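Local coordinates for protein KLLA0F20702p (Kluyveromyces lactis, PDB 5Y5A) that probably acts as the yeast telomerase subunit Est1, helping to recruit telomerase to telomeres through its association with the telomere protein Cdc13, at residues A[198-203]-A[241-246]; A[222-227]-A[235-240]. All blocks are in the same frame, centred on the assembly; numbering follows the deposited sequence.

Contact 1 (A[198-203]-A[241-246]); sequences SQRYKI and RGICYT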
loop_
_atom_site.group_PDB
_atom_site.type_symbol
_atom_site.label_atom_id
_atom_site.label_comp_id
_atom_site.label_asym_id
_atom_site.label_seq_id
_atom_site.Cartn_x
_atom_site.Cartn_y
_atom_site.Cartn_z
ATOM N N SER A 198 6.260 -11.400 13.701
ATOM C CA SER A 198 6.489 -11.955 15.033
ATOM C C SER A 198 5.945 -11.013 16.096
ATOM O O SER A 198 5.275 -11.443 17.028
ATOM C CB SER A 198 7.976 -12.209 15.268
ATOM O OG SER A 198 8.499 -13.077 14.283
ATOM N N GLN A 199 6.241 -9.727 15.937
ATOM C CA GLN A 199 5.749 -8.691 16.835
ATOM C C GLN A 199 4.227 -8.638 16.859
ATOM O O GLN A 199 3.630 -8.436 17.918
ATOM C CB GLN A 199 6.304 -7.326 16.429
ATOM C CG GLN A 199 7.761 -7.140 16.752
ATOM C CD GLN A 199 8.016 -7.202 18.236
ATOM O OE1 GLN A 199 7.218 -6.707 19.035
ATOM N NE2 GLN A 199 9.125 -7.823 18.620
ATOM N N ARG A 200 3.602 -8.800 15.694
ATOM C CA ARG A 200 2.148 -8.799 15.633
ATOM C C ARG A 200 1.603 -9.973 16.433
ATOM O O ARG A 200 0.694 -9.817 17.246
ATOM C CB ARG A 200 1.640 -8.870 14.193
ATOM C CG ARG A 200 0.122 -8.777 14.112
ATOM C CD ARG A 200 -0.399 -8.868 12.691
ATOM N NE ARG A 200 0.058 -10.079 12.023
ATOM C CZ ARG A 200 -0.436 -11.293 12.248
ATOM N NH1 ARG A 200 0.054 -12.335 11.589
ATOM N NH2 ARG A 200 -1.412 -11.470 13.132
ATOM N N TYR A 201 2.175 -11.147 16.198
ATOM C CA TYR A 201 1.776 -12.358 16.904
ATOM C C TYR A 201 1.937 -12.223 18.416
ATOM O O TYR A 201 1.096 -12.696 19.182
ATOM C CB TYR A 201 2.585 -13.553 16.412
ATOM C CG TYR A 201 1.974 -14.276 15.240
ATOM C CD1 TYR A 201 0.809 -15.017 15.392
ATOM C CD2 TYR A 201 2.572 -14.238 13.985
ATOM C CE1 TYR A 201 0.245 -15.694 14.321
ATOM C CE2 TYR A 201 2.017 -14.913 12.907
ATOM C CZ TYR A 201 0.854 -15.639 13.081
ATOM O OH TYR A 201 0.301 -16.311 12.012
ATOM N N LYS A 202 3.002 -11.593 18.851
ATOM C CA LYS A 202 3.216 -11.447 20.262
ATOM C C LYS A 202 2.154 -10.580 20.870
ATOM O O LYS A 202 1.566 -10.936 21.868
ATOM C CB LYS A 202 4.586 -10.856 20.550
ATOM C CG LYS A 202 4.833 -10.598 22.023
ATOM C CD LYS A 202 6.188 -9.973 22.276
ATOM C CE LYS A 202 6.293 -9.448 23.694
ATOM N NZ LYS A 202 7.107 -8.218 23.768
ATOM N N ILE A 203 1.916 -9.435 20.260
ATOM C CA ILE A 203 0.916 -8.490 20.753
ATOM C C ILE A 203 -0.446 -9.153 20.932
ATOM O O ILE A 203 -1.122 -8.947 21.941
ATOM C CB ILE A 203 0.789 -7.299 19.811
ATOM C CG1 ILE A 203 2.002 -6.388 19.981
ATOM C CG2 ILE A 203 -0.494 -6.528 20.075
ATOM C CD1 ILE A 203 2.183 -5.430 18.847
ATOM N N ARG A 241 0.721 -5.535 7.095
ATOM C CA ARG A 241 0.223 -4.279 7.644
ATOM C C ARG A 241 -1.300 -4.291 7.722
ATOM O O ARG A 241 -1.893 -3.871 8.716
ATOM C CB ARG A 241 0.683 -3.100 6.795
ATOM C CG ARG A 241 1.772 -2.287 7.434
ATOM C CD ARG A 241 1.690 -0.858 6.978
ATOM N NE ARG A 241 1.905 -0.782 5.545
ATOM C CZ ARG A 241 3.107 -0.771 4.983
ATOM N NH1 ARG A 241 3.218 -0.702 3.664
ATOM N NH2 ARG A 241 4.196 -0.827 5.742
ATOM N N GLY A 242 -1.923 -4.769 6.652
ATOM C CA GLY A 242 -3.369 -4.866 6.597
ATOM C C GLY A 242 -3.900 -5.802 7.656
ATOM O O GLY A 242 -4.983 -5.592 8.199
ATOM N N ILE A 243 -3.137 -6.850 7.952
ATOM C CA ILE A 243 -3.556 -7.798 8.969
ATOM C C ILE A 243 -3.570 -7.101 10.324
ATOM O O ILE A 243 -4.501 -7.291 11.106
ATOM C CB ILE A 243 -2.666 -9.053 8.997
ATOM C CG1 ILE A 243 -2.863 -9.851 7.705
ATOM C CG2 ILE A 243 -3.032 -9.943 10.174
ATOM C CD1 ILE A 243 -1.963 -11.054 7.575
ATOM N N CYS A 244 -2.567 -6.267 10.591
ATOM C CA CYS A 244 -2.593 -5.456 11.806
ATOM C C CYS A 244 -3.873 -4.615 11.865
ATOM O O CYS A 244 -4.512 -4.551 12.899
ATOM C CB CYS A 244 -1.365 -4.541 11.890
ATOM S SG CYS A 244 0.235 -5.369 12.036
ATOM N N TYR A 245 -4.257 -3.989 10.753
ATOM C CA TYR A 245 -5.416 -3.100 10.778
ATOM C C TYR A 245 -6.736 -3.853 10.960
ATOM O O TYR A 245 -7.712 -3.281 11.451
ATOM C CB TYR A 245 -5.466 -2.236 9.507
ATOM C CG TYR A 245 -4.361 -1.198 9.453
ATOM C CD1 TYR A 245 -4.207 -0.260 10.472
ATOM C CD2 TYR A 245 -3.471 -1.162 8.392
ATOM C CE1 TYR A 245 -3.188 0.684 10.428
ATOM C CE2 TYR A 245 -2.455 -0.226 8.334
ATOM C CZ TYR A 245 -2.313 0.694 9.351
ATOM O OH TYR A 245 -1.296 1.621 9.273
ATOM N N THR A 246 -6.773 -5.133 10.598
ATOM C CA THR A 246 -7.967 -5.928 10.878
ATOM C C THR A 246 -8.198 -6.070 12.389
ATOM O O THR A 246 -9.339 -6.174 12.837
ATOM C CB THR A 246 -7.904 -7.344 10.257
ATOM O OG1 THR A 246 -6.768 -8.058 10.761
ATOM C CG2 THR A 246 -7.823 -7.263 8.746
#

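Contact 2 (A[222-227]-A[235-240]); sequences RYLDIA and GETFLQ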
loop_
_atom_site.group_PDB
_atom_site.type_symbol
_atom_site.label_atom_id
_atom_site.label_comp_id
_atom_site.label_asym_id
_atom_site.label_seq_id
_atom_site.Cartn_x
_atom_site.Cartn_y
_atom_site.Cartn_z
ATOM N N ARG A 222 6.090 -0.219 12.596
ATOM C CA ARG A 222 7.334 0.497 12.313
ATOM C C ARG A 222 8.306 -0.370 11.514
ATOM O O ARG A 222 8.916 0.103 10.554
ATOM C CB ARG A 222 8.011 0.973 13.596
ATOM C CG ARG A 222 9.213 1.875 13.330
ATOM C CD ARG A 222 10.045 2.137 14.581
ATOM N NE ARG A 222 10.890 0.997 14.929
ATOM C CZ ARG A 222 12.101 1.104 15.464
ATOM N NH1 ARG A 222 12.613 2.303 15.711
ATOM N NH2 ARG A 222 12.800 0.013 15.748
ATOM N N TYR A 223 8.448 -1.633 11.910
ATOM C CA TYR A 223 9.317 -2.562 11.193
ATOM C C TYR A 223 8.818 -2.798 9.771
ATOM O O TYR A 223 9.598 -2.825 8.828
ATOM C CB TYR A 223 9.425 -3.894 11.939
ATOM C CG TYR A 223 10.326 -3.839 13.158
ATOM C CD1 TYR A 223 11.705 -3.735 13.022
ATOM C CD2 TYR A 223 9.798 -3.893 14.438
ATOM C CE1 TYR A 223 12.534 -3.684 14.126
ATOM C CE2 TYR A 223 10.619 -3.843 15.553
ATOM C CZ TYR A 223 11.987 -3.738 15.391
ATOM O OH TYR A 223 12.807 -3.688 16.498
ATOM N N LEU A 224 7.509 -2.962 9.629
ATOM C CA LEU A 224 6.900 -3.166 8.327
ATOM C C LEU A 224 7.075 -1.924 7.449
ATOM O O LEU A 224 7.335 -2.030 6.251
ATOM C CB LEU A 224 5.421 -3.516 8.486
ATOM C CG LEU A 224 5.105 -4.857 9.152
ATOM C CD1 LEU A 224 3.601 -5.040 9.320
ATOM C CD2 LEU A 224 5.694 -5.998 8.341
ATOM N N ASP A 225 6.946 -0.746 8.053
ATOM C CA ASP A 225 7.148 0.500 7.325
ATOM C C ASP A 225 8.553 0.560 6.749
ATOM O O ASP A 225 8.747 0.940 5.595
ATOM C CB ASP A 225 6.901 1.707 8.231
ATOM C CG ASP A 225 5.429 2.019 8.392
ATOM O OD1 ASP A 225 4.595 1.128 8.117
ATOM O OD2 ASP A 225 5.106 3.156 8.795
ATOM N N ILE A 226 9.535 0.170 7.555
ATOM C CA ILE A 226 10.910 0.176 7.095
ATOM C C ILE A 226 11.097 -0.858 5.987
ATOM O O ILE A 226 11.738 -0.575 4.976
ATOM C CB ILE A 226 11.883 -0.087 8.243
ATOM C CG1 ILE A 226 11.699 0.980 9.324
ATOM C CG2 ILE A 226 13.309 -0.062 7.734
ATOM C CD1 ILE A 226 12.506 0.724 10.582
ATOM N N ALA A 227 10.511 -2.041 6.162
ATOM C CA ALA A 227 10.565 -3.078 5.132
ATOM C C ALA A 227 9.983 -2.594 3.794
ATOM O O ALA A 227 10.573 -2.822 2.740
ATOM C CB ALA A 227 9.837 -4.326 5.606
ATOM N N GLY A 235 4.787 -7.140 -2.046
ATOM C CA GLY A 235 3.413 -7.045 -1.597
ATOM C C GLY A 235 3.194 -7.528 -0.178
ATOM O O GLY A 235 2.347 -6.983 0.538
ATOM N N GLU A 236 3.961 -8.539 0.236
ATOM C CA GLU A 236 3.729 -9.200 1.515
ATOM C C GLU A 236 3.794 -8.231 2.692
ATOM O O GLU A 236 3.095 -8.406 3.689
ATOM C CB GLU A 236 4.730 -10.338 1.717
ATOM C CG GLU A 236 4.338 -11.318 2.816
ATOM C CD GLU A 236 3.113 -12.152 2.462
ATOM O OE1 GLU A 236 2.824 -12.328 1.256
ATOM O OE2 GLU A 236 2.443 -12.644 3.397
ATOM N N THR A 237 4.618 -7.198 2.568
ATOM C CA THR A 237 4.731 -6.199 3.620
ATOM C C THR A 237 3.420 -5.449 3.834
ATOM O O THR A 237 3.022 -5.192 4.960
ATOM C CB THR A 237 5.817 -5.175 3.304
ATOM O OG1 THR A 237 6.984 -5.851 2.822
ATOM C CG2 THR A 237 6.155 -4.388 4.552
ATOM N N PHE A 238 2.768 -5.089 2.738
ATOM C CA PHE A 238 1.469 -4.423 2.797
ATOM C C PHE A 238 0.417 -5.373 3.357
ATOM O O PHE A 238 -0.448 -4.966 4.127
ATOM C CB PHE A 238 1.051 -3.923 1.401
ATOM C CG PHE A 238 1.958 -2.864 0.843
ATOM C CD1 PHE A 238 3.112 -3.213 0.152
ATOM C CD2 PHE A 238 1.658 -1.518 1.003
ATOM C CE1 PHE A 238 3.953 -2.235 -0.366
ATOM C CE2 PHE A 238 2.490 -0.537 0.485
ATOM C CZ PHE A 238 3.640 -0.896 -0.198
ATOM N N LEU A 239 0.504 -6.643 2.971
ATOM C CA LEU A 239 -0.441 -7.640 3.462
ATOM C C LEU A 239 -0.407 -7.719 4.987
ATOM O O LEU A 239 -1.447 -7.708 5.651
ATOM C CB LEU A 239 -0.148 -9.022 2.870
ATOM C CG LEU A 239 -1.189 -10.056 3.310
ATOM C CD1 LEU A 239 -2.429 -9.990 2.419
ATOM C CD2 LEU A 239 -0.628 -11.464 3.355
ATOM N N GLN A 240 0.795 -7.783 5.540
ATOM C CA GLN A 240 0.940 -7.949 6.979
ATOM C C GLN A 240 0.492 -6.690 7.712
ATOM O O GLN A 240 -0.078 -6.764 8.800
ATOM C CB GLN A 240 2.380 -8.306 7.331
ATOM C CG GLN A 240 2.806 -9.674 6.820
ATOM C CD GLN A 240 1.970 -10.812 7.401
ATOM O OE1 GLN A 240 1.556 -10.774 8.564
ATOM N NE2 GLN A 240 1.722 -11.833 6.586
#

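Contact 1 (A[198-203]-A[241-246])
Arg200 reaches across from helix 179-206 and lays its long side chain against Ile243 and Cys244 on helix 235-247. With CG anti to the backbone N (chi1 -176°) and the next torsion also extended, the chain runs straight out from its helix, then bends at chi3 (56°) to turn the guanidinium over Ile243. The side chains of Arg200 and Ile243 cross at about a right angle, and the methyl CG2 of Ile243 sits against one face of the guanidinium, displaced toward its rim and 3.6 Å from Arg200 CZ. The aliphatic part of the arginine is used as well: CD of Arg200 lies 3.6 Å from SG of Cys244. A small side chain such as cysteine suits this place, where the CA atoms of Arg200 and Cys244 are 6.9 Å apart, the shortest such distance between the segments. An arginine suits it too, since its methylenes pack as a hydrocarbon while its flat guanidinium sets a face on a methyl and still offers N-H groups at its rim. NE of Arg200 is buried here with no partner in the model, which probably costs some stability, whereas NH2 has a weak hydrogen bond to His247 NE2. The two segments bury 143 Å² between them, both sides summed. Ile243 is itself partly exposed, so the patch thins toward its side. No hydrogen bond joins the two segments, and between them Arg200 supplies every contact from its side. Around this pair, helices 78-105 and 113-144 pack on 198-203, helix 251-263 packs on 241-246, and helix 218-230 touches both segments, through Gln199 and Ile203 on one and Arg241 on the other.

Contact 2 (A[222-227]-A[235-240])
Leu224 and Thr237 slide past each other in opposite directions where segments 222-227 and 235-240 come nearest, their CA atoms 6.0 Å apart. Thr237 turns its methyl inward: CG2, anti to the backbone N, lies close to the backbone O of Leu224 at 3.1 Å and rests on CB of Ala227 at 3.8 Å. Alanine, with a single methyl, and threonine, with a short branched side chain, let the helices come this near. The same carbonyl oxygen of Leu224 takes a hydrogen bond from Ser228 OG, so the methyl packs beside an acceptor already in use. The branched end of Leu224 leans obliquely across Gln240, its CD1 methyl 4.0 Å from Gln240 CB. Gln240 gives only the base of its side chain to this packing; a bend at chi2 (-61°) carries its amide away, where NE2 makes a weak hydrogen bond to Glu236 OE2 one turn back. Glutamine thus gives leucine a methylene and directs its amide elsewhere. The axes of the two segments approach to 9.4 Å at 158°, an antiparallel helical hairpin of the kind TPR-clan proteins repeat, consistent with the family of Est1.

Overall arrangement
From the N terminus, the chain first passes along helix 179-206, where residues 198-203 form the first half of contact 1. It then enters helix 218-230, turns through a short loop and returns along helix 235-247, so that 235-240 closes contact 2 on 222-227. A little further along this last helix, 241-246 meets 198-203 and closes the wider loop of contact 1, inside which contact 2 is nested. The two centres lie 10 Å apart. A salt bridge from Arg241 NH2 to Asp225 OD1 (3.1 Å) joins them directly. Together they tie helices 179-206, 218-230 and 235-247, successive in the chain, to one another, and contact 1 joins the Est1 family region to the DNA/RNA-binding region.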